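Local coordinates for protein transcriptional regulator ZitR (Lactococcus lactis subsp. cremoris, PDB 6FI9) that represses the zit operon when zinc is present, binding as a homodimer to two palindromic operator sites in the zit promoter, at residues Glu22-Ser36 with Val102-Thr116. The protein carries 3 engineered substitutions. Sequence-based numbering, arbitrary orientation.
Sequences EILLGECESNVKLTS and VAKEHAAHHEKTLST. With ZN (zinc ion), chain I; ZN (zinc ion), chain J.
Leu24 and Glu22 meet three histidines of helix 100-122 in this MarR-family winged helix-turn-helix repressor, where the loop between helices 2-16 and 36-47 closes over two zinc sites. Along Leu24, CB lies 3.7 Å from CE1 of His109; CG, placed beside the backbone N by chi1 of -79°, splits the chain; CD1 reaches CE1 of His106; and CD2 sits between two rings. A CH-pi contact puts CD2 4° off the His110 ring normal, over its centre, and a second sets it over the His109 face, offset toward its rim, 15° off the normal. Glu27 O lies above the opposite His109 face, offset toward the rim, so loop atoms lie on both faces.

At the first zinc ion, Glu22 OE1 binds at 2.0 Å, joined by His106 NE2 and His110 NE2; His40 completes the site. Glu22 OE1 lies at the His110 ring edge, 2.9 Å from NE2, sharing the zinc ion without a hydrogen bond. The second zinc ion is bound by Glu105 OE1 and Glu39; SG of Cys28, also a site residue, stands 2.8 Å from the ion, long for a zinc-sulfur bond. Ser30 OG hydrogen-bonds Glu39 from the second shell.

Val32 CG2 packs on Val102 CG2 at 3.7 Å, and Lys112 makes a long salt bridge to Glu29. Thr113 OG1 donates to His109 O at 2.7 Å and weakly accepts Leu25 N at 3.1 Å.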
loop_
_atom_site.group_PDB
_atom_site.type_symbol
_atom_site.label_atom_id
_atom_site.label_comp_id
_atom_site.label_asym_id
_atom_site.label_seq_id
_atom_site.Cartn_x
_atom_site.Cartn_y
_atom_site.Cartn_z
ATOM N N GLU A 22 -2.611 -7.545 0.360
ATOM C CA GLU A 22 -1.665 -8.093 1.338
ATOM C C GLU A 22 -0.280 -8.309 0.735
ATOM O O GLU A 22 -0.154 -8.524 -0.473
ATOM C CB GLU A 22 -2.195 -9.406 1.945
ATOM C CG GLU A 22 -2.471 -10.522 0.948
ATOM C CD GLU A 22 -3.150 -11.736 1.545
ATOM O OE1 GLU A 22 -2.619 -12.288 2.534
ATOM O OE2 GLU A 22 -4.216 -12.135 1.029
ATOM N N ILE A 23 0.751 -8.258 1.582
ATOM C CA ILE A 23 2.129 -8.470 1.155
ATOM C C ILE A 23 2.521 -9.935 1.360
ATOM O O ILE A 23 2.502 -10.443 2.487
ATOM C CB ILE A 23 3.124 -7.462 1.804
ATOM C CG1 ILE A 23 2.930 -6.053 1.222
ATOM C CG2 ILE A 23 4.578 -7.919 1.633
ATOM C CD1 ILE A 23 3.498 -4.973 2.060
ATOM N N LEU A 24 2.866 -10.607 0.251
ATOM C CA LEU A 24 3.313 -11.996 0.240
ATOM C C LEU A 24 4.569 -12.071 -0.597
ATOM O O LEU A 24 4.519 -11.796 -1.796
ATOM C CB LEU A 24 2.226 -12.934 -0.311
ATOM C CG LEU A 24 1.099 -13.312 0.645
ATOM C CD1 LEU A 24 -0.194 -13.521 -0.108
ATOM C CD2 LEU A 24 1.446 -14.546 1.449
ATOM N N LEU A 25 5.706 -12.378 0.045
ATOM C CA LEU A 25 6.991 -12.479 -0.637
ATOM C C LEU A 25 7.181 -13.872 -1.205
ATOM O O LEU A 25 6.968 -14.871 -0.501
ATOM C CB LEU A 25 8.165 -12.083 0.267
ATOM C CG LEU A 25 8.245 -10.611 0.679
ATOM C CD1 LEU A 25 9.317 -10.404 1.717
ATOM C CD2 LEU A 25 8.492 -9.702 -0.518
ATOM N N GLY A 26 7.562 -13.902 -2.485
ATOM C CA GLY A 26 7.756 -15.107 -3.281
ATOM C C GLY A 26 6.688 -15.222 -4.349
ATOM O O GLY A 26 5.956 -14.255 -4.601
ATOM N N GLU A 27 6.590 -16.409 -4.988
ATOM C CA GLU A 27 5.594 -16.677 -6.030
ATOM C C GLU A 27 4.525 -17.669 -5.569
ATOM O O GLU A 27 4.798 -18.546 -4.740
ATOM C CB GLU A 27 6.251 -17.129 -7.349
ATOM C CG GLU A 27 7.042 -16.041 -8.063
ATOM C CD GLU A 27 6.218 -15.035 -8.844
ATOM O OE1 GLU A 27 5.640 -14.120 -8.214
ATOM O OE2 GLU A 27 6.160 -15.155 -10.090
ATOM N N CYS A 28 3.301 -17.499 -6.099
ATOM C CA CYS A 28 2.157 -18.337 -5.772
ATOM C C CYS A 28 2.257 -19.685 -6.481
ATOM O O CYS A 28 2.311 -19.744 -7.714
ATOM C CB CYS A 28 0.846 -17.621 -6.088
ATOM S SG CYS A 28 -0.618 -18.404 -5.355
ATOM N N GLU A 29 2.306 -20.766 -5.682
ATOM C CA GLU A 29 2.404 -22.147 -6.158
ATOM C C GLU A 29 1.030 -22.801 -6.437
ATOM O O GLU A 29 0.971 -24.002 -6.706
ATOM C CB GLU A 29 3.247 -22.993 -5.182
ATOM C CG GLU A 29 4.743 -22.747 -5.299
ATOM C CD GLU A 29 5.631 -23.415 -4.262
ATOM O OE1 GLU A 29 5.369 -24.582 -3.883
ATOM O OE2 GLU A 29 6.608 -22.762 -3.832
ATOM N N SER A 30 -0.065 -22.011 -6.396
ATOM C CA SER A 30 -1.421 -22.499 -6.662
ATOM C C SER A 30 -1.663 -22.688 -8.155
ATOM O O SER A 30 -1.386 -21.788 -8.955
ATOM C CB SER A 30 -2.473 -21.561 -6.077
ATOM O OG SER A 30 -2.602 -21.761 -4.681
ATOM N N ASN A 31 -2.185 -23.874 -8.519
ATOM C CA ASN A 31 -2.508 -24.268 -9.894
ATOM C C ASN A 31 -3.778 -23.570 -10.409
ATOM O O ASN A 31 -3.973 -23.475 -11.625
ATOM C CB ASN A 31 -2.630 -25.794 -10.007
ATOM C CG ASN A 31 -3.637 -26.417 -9.065
ATOM O OD1 ASN A 31 -3.318 -26.775 -7.931
ATOM N ND2 ASN A 31 -4.877 -26.564 -9.508
ATOM N N VAL A 32 -4.632 -23.088 -9.476
ATOM C CA VAL A 32 -5.893 -22.390 -9.760
ATOM C C VAL A 32 -5.705 -20.870 -9.836
ATOM O O VAL A 32 -4.909 -20.305 -9.081
ATOM C CB VAL A 32 -7.047 -22.785 -8.798
ATOM C CG1 VAL A 32 -7.543 -24.204 -9.071
ATOM C CG2 VAL A 32 -6.645 -22.617 -7.335
ATOM N N LYS A 33 -6.453 -20.220 -10.747
ATOM C CA LYS A 33 -6.413 -18.775 -10.976
ATOM C C LYS A 33 -7.316 -18.040 -9.979
ATOM O O LYS A 33 -8.531 -17.961 -10.182
ATOM C CB LYS A 33 -6.793 -18.429 -12.431
ATOM C CG LYS A 33 -5.807 -18.928 -13.484
ATOM C CD LYS A 33 -6.385 -18.790 -14.892
ATOM C CE LYS A 33 -5.506 -19.409 -15.944
ATOM N NZ LYS A 33 -6.061 -19.193 -17.303
ATOM N N LEU A 34 -6.716 -17.537 -8.878
ATOM C CA LEU A 34 -7.414 -16.807 -7.810
ATOM C C LEU A 34 -6.572 -15.640 -7.295
ATOM O O LEU A 34 -5.342 -15.741 -7.255
ATOM C CB LEU A 34 -7.777 -17.739 -6.636
ATOM C CG LEU A 34 -8.871 -18.788 -6.863
ATOM C CD1 LEU A 34 -8.803 -19.865 -5.808
ATOM C CD2 LEU A 34 -10.258 -18.164 -6.875
ATOM N N THR A 35 -7.239 -14.542 -6.877
ATOM C CA THR A 35 -6.584 -13.332 -6.357
ATOM C C THR A 35 -6.051 -13.527 -4.930
ATOM O O THR A 35 -6.264 -14.586 -4.329
ATOM C CB THR A 35 -7.502 -12.097 -6.478
ATOM O OG1 THR A 35 -8.732 -12.339 -5.795
ATOM C CG2 THR A 35 -7.760 -11.689 -7.921
ATOM N N SER A 36 -5.351 -12.497 -4.400
ATOM C CA SER A 36 -4.768 -12.491 -3.054
ATOM C C SER A 36 -5.833 -12.768 -1.981
ATOM O O SER A 36 -5.690 -13.719 -1.206
ATOM C CB SER A 36 -4.065 -11.161 -2.780
ATOM O OG SER A 36 -3.053 -10.874 -3.732
ATOM N N VAL A 102 -5.501 -25.610 -1.897
ATOM C CA VAL A 102 -5.336 -24.173 -2.174
ATOM C C VAL A 102 -5.151 -23.396 -0.866
ATOM O O VAL A 102 -4.280 -22.525 -0.786
ATOM C CB VAL A 102 -6.492 -23.591 -3.034
ATOM C CG1 VAL A 102 -6.129 -22.212 -3.588
ATOM C CG2 VAL A 102 -6.882 -24.541 -4.167
ATOM N N ALA A 103 -5.959 -23.735 0.155
ATOM C CA ALA A 103 -5.907 -23.144 1.494
ATOM C C ALA A 103 -4.600 -23.539 2.188
ATOM O O ALA A 103 -4.041 -22.735 2.937
ATOM C CB ALA A 103 -7.099 -23.608 2.320
ATOM N N LYS A 104 -4.113 -24.773 1.920
ATOM C CA LYS A 104 -2.866 -25.311 2.458
ATOM C C LYS A 104 -1.675 -24.545 1.882
ATOM O O LYS A 104 -0.705 -24.291 2.601
ATOM C CB LYS A 104 -2.743 -26.809 2.134
ATOM C CG LYS A 104 -3.496 -27.724 3.091
ATOM C CD LYS A 104 -3.461 -29.173 2.591
ATOM C CE LYS A 104 -4.041 -30.170 3.562
ATOM N NZ LYS A 104 -4.077 -31.535 2.971
ATOM N N GLU A 105 -1.766 -24.162 0.591
ATOM C CA GLU A 105 -0.725 -23.425 -0.121
ATOM C C GLU A 105 -0.598 -22.008 0.401
ATOM O O GLU A 105 0.525 -21.550 0.608
ATOM C CB GLU A 105 -0.981 -23.415 -1.637
ATOM C CG GLU A 105 0.276 -23.214 -2.477
ATOM C CD GLU A 105 0.851 -21.809 -2.533
ATOM O OE1 GLU A 105 0.084 -20.868 -2.839
ATOM O OE2 GLU A 105 2.066 -21.649 -2.270
ATOM N N HIS A 106 -1.735 -21.310 0.599
ATOM C CA HIS A 106 -1.755 -19.932 1.089
ATOM C C HIS A 106 -1.206 -19.836 2.502
ATOM O O HIS A 106 -0.445 -18.917 2.792
ATOM C CB HIS A 106 -3.160 -19.333 1.004
ATOM C CG HIS A 106 -3.155 -17.848 0.869
ATOM N ND1 HIS A 106 -2.823 -17.237 -0.324
ATOM C CD2 HIS A 106 -3.443 -16.896 1.786
ATOM C CE1 HIS A 106 -2.926 -15.939 -0.100
ATOM N NE2 HIS A 106 -3.293 -15.684 1.156
ATOM N N ALA A 107 -1.537 -20.817 3.357
ATOM C CA ALA A 107 -1.053 -20.896 4.734
ATOM C C ALA A 107 0.466 -21.116 4.750
ATOM O O ALA A 107 1.161 -20.615 5.636
ATOM C CB ALA A 107 -1.760 -22.025 5.463
ATOM N N ALA A 108 0.969 -21.846 3.747
ATOM C CA ALA A 108 2.388 -22.109 3.559
ATOM C C ALA A 108 3.079 -20.857 2.993
ATOM O O ALA A 108 4.208 -20.569 3.385
ATOM C CB ALA A 108 2.577 -23.290 2.623
ATOM N N HIS A 109 2.384 -20.109 2.098
ATOM C CA HIS A 109 2.852 -18.871 1.464
ATOM C C HIS A 109 2.950 -17.735 2.489
ATOM O O HIS A 109 3.787 -16.849 2.336
ATOM C CB HIS A 109 1.934 -18.486 0.289
ATOM C CG HIS A 109 2.497 -17.470 -0.662
ATOM N ND1 HIS A 109 1.694 -16.848 -1.599
ATOM C CD2 HIS A 109 3.765 -17.012 -0.809
ATOM C CE1 HIS A 109 2.487 -16.026 -2.270
ATOM N NE2 HIS A 109 3.742 -16.089 -1.829
ATOM N N HIS A 110 2.116 -17.775 3.543
ATOM C CA HIS A 110 2.140 -16.807 4.639
ATOM C C HIS A 110 3.312 -17.090 5.577
ATOM O O HIS A 110 3.982 -16.150 6.017
ATOM C CB HIS A 110 0.817 -16.812 5.411
ATOM C CG HIS A 110 -0.113 -15.721 4.984
ATOM N ND1 HIS A 110 0.149 -14.392 5.278
ATOM C CD2 HIS A 110 -1.278 -15.797 4.300
ATOM C CE1 HIS A 110 -0.859 -13.708 4.764
ATOM N NE2 HIS A 110 -1.741 -14.511 4.162
ATOM N N GLU A 111 3.570 -18.385 5.870
ATOM C CA GLU A 111 4.681 -18.799 6.721
ATOM C C GLU A 111 6.006 -18.647 5.983
ATOM O O GLU A 111 7.029 -18.456 6.630
ATOM C CB GLU A 111 4.490 -20.222 7.245
ATOM C CG GLU A 111 5.193 -20.452 8.574
ATOM C CD GLU A 111 4.710 -21.655 9.358
ATOM O OE1 GLU A 111 5.118 -22.788 9.015
ATOM O OE2 GLU A 111 3.930 -21.468 10.322
ATOM N N LYS A 112 5.975 -18.697 4.630
ATOM C CA LYS A 112 7.126 -18.507 3.735
ATOM C C LYS A 112 7.588 -17.042 3.836
ATOM O O LYS A 112 8.792 -16.778 3.940
ATOM C CB LYS A 112 6.727 -18.827 2.280
ATOM C CG LYS A 112 7.881 -19.313 1.396
ATOM C CD LYS A 112 7.621 -19.107 -0.106
ATOM C CE LYS A 112 6.791 -20.195 -0.752
ATOM N NZ LYS A 112 6.313 -19.780 -2.099
ATOM N N THR A 113 6.609 -16.105 3.851
ATOM C CA THR A 113 6.802 -14.659 3.938
ATOM C C THR A 113 7.367 -14.287 5.303
ATOM O O THR A 113 8.307 -13.500 5.383
ATOM C CB THR A 113 5.487 -13.948 3.593
ATOM O OG1 THR A 113 5.042 -14.421 2.327
ATOM C CG2 THR A 113 5.622 -12.438 3.535
ATOM N N LEU A 114 6.805 -14.860 6.372
ATOM C CA LEU A 114 7.257 -14.611 7.735
ATOM C C LEU A 114 8.674 -15.123 7.942
ATOM O O LEU A 114 9.469 -14.452 8.596
ATOM C CB LEU A 114 6.303 -15.257 8.738
ATOM C CG LEU A 114 5.064 -14.462 9.100
ATOM C CD1 LEU A 114 3.952 -15.376 9.522
ATOM C CD2 LEU A 114 5.349 -13.510 10.223
ATOM N N SER A 115 8.994 -16.295 7.354
ATOM C CA SER A 115 10.319 -16.918 7.433
ATOM C C SER A 115 11.371 -16.057 6.777
ATOM O O SER A 115 12.485 -15.992 7.294
ATOM C CB SER A 115 10.313 -18.321 6.834
ATOM O OG SER A 115 9.513 -19.184 7.629
ATOM N N THR A 116 11.021 -15.358 5.677
ATOM C CA THR A 116 11.972 -14.457 5.023
ATOM C C THR A 116 12.217 -13.244 5.932
ATOM O O THR A 116 13.370 -12.852 6.078
ATOM C CB THR A 116 11.606 -14.123 3.565
ATOM O OG1 THR A 116 10.350 -13.474 3.508
ATOM C CG2 THR A 116 11.579 -15.353 2.665
HETATM ZN ZN ZN I . -3.059 -14.230 2.729
HETATM ZN ZN ZN J . -1.131 -19.227 -2.697
#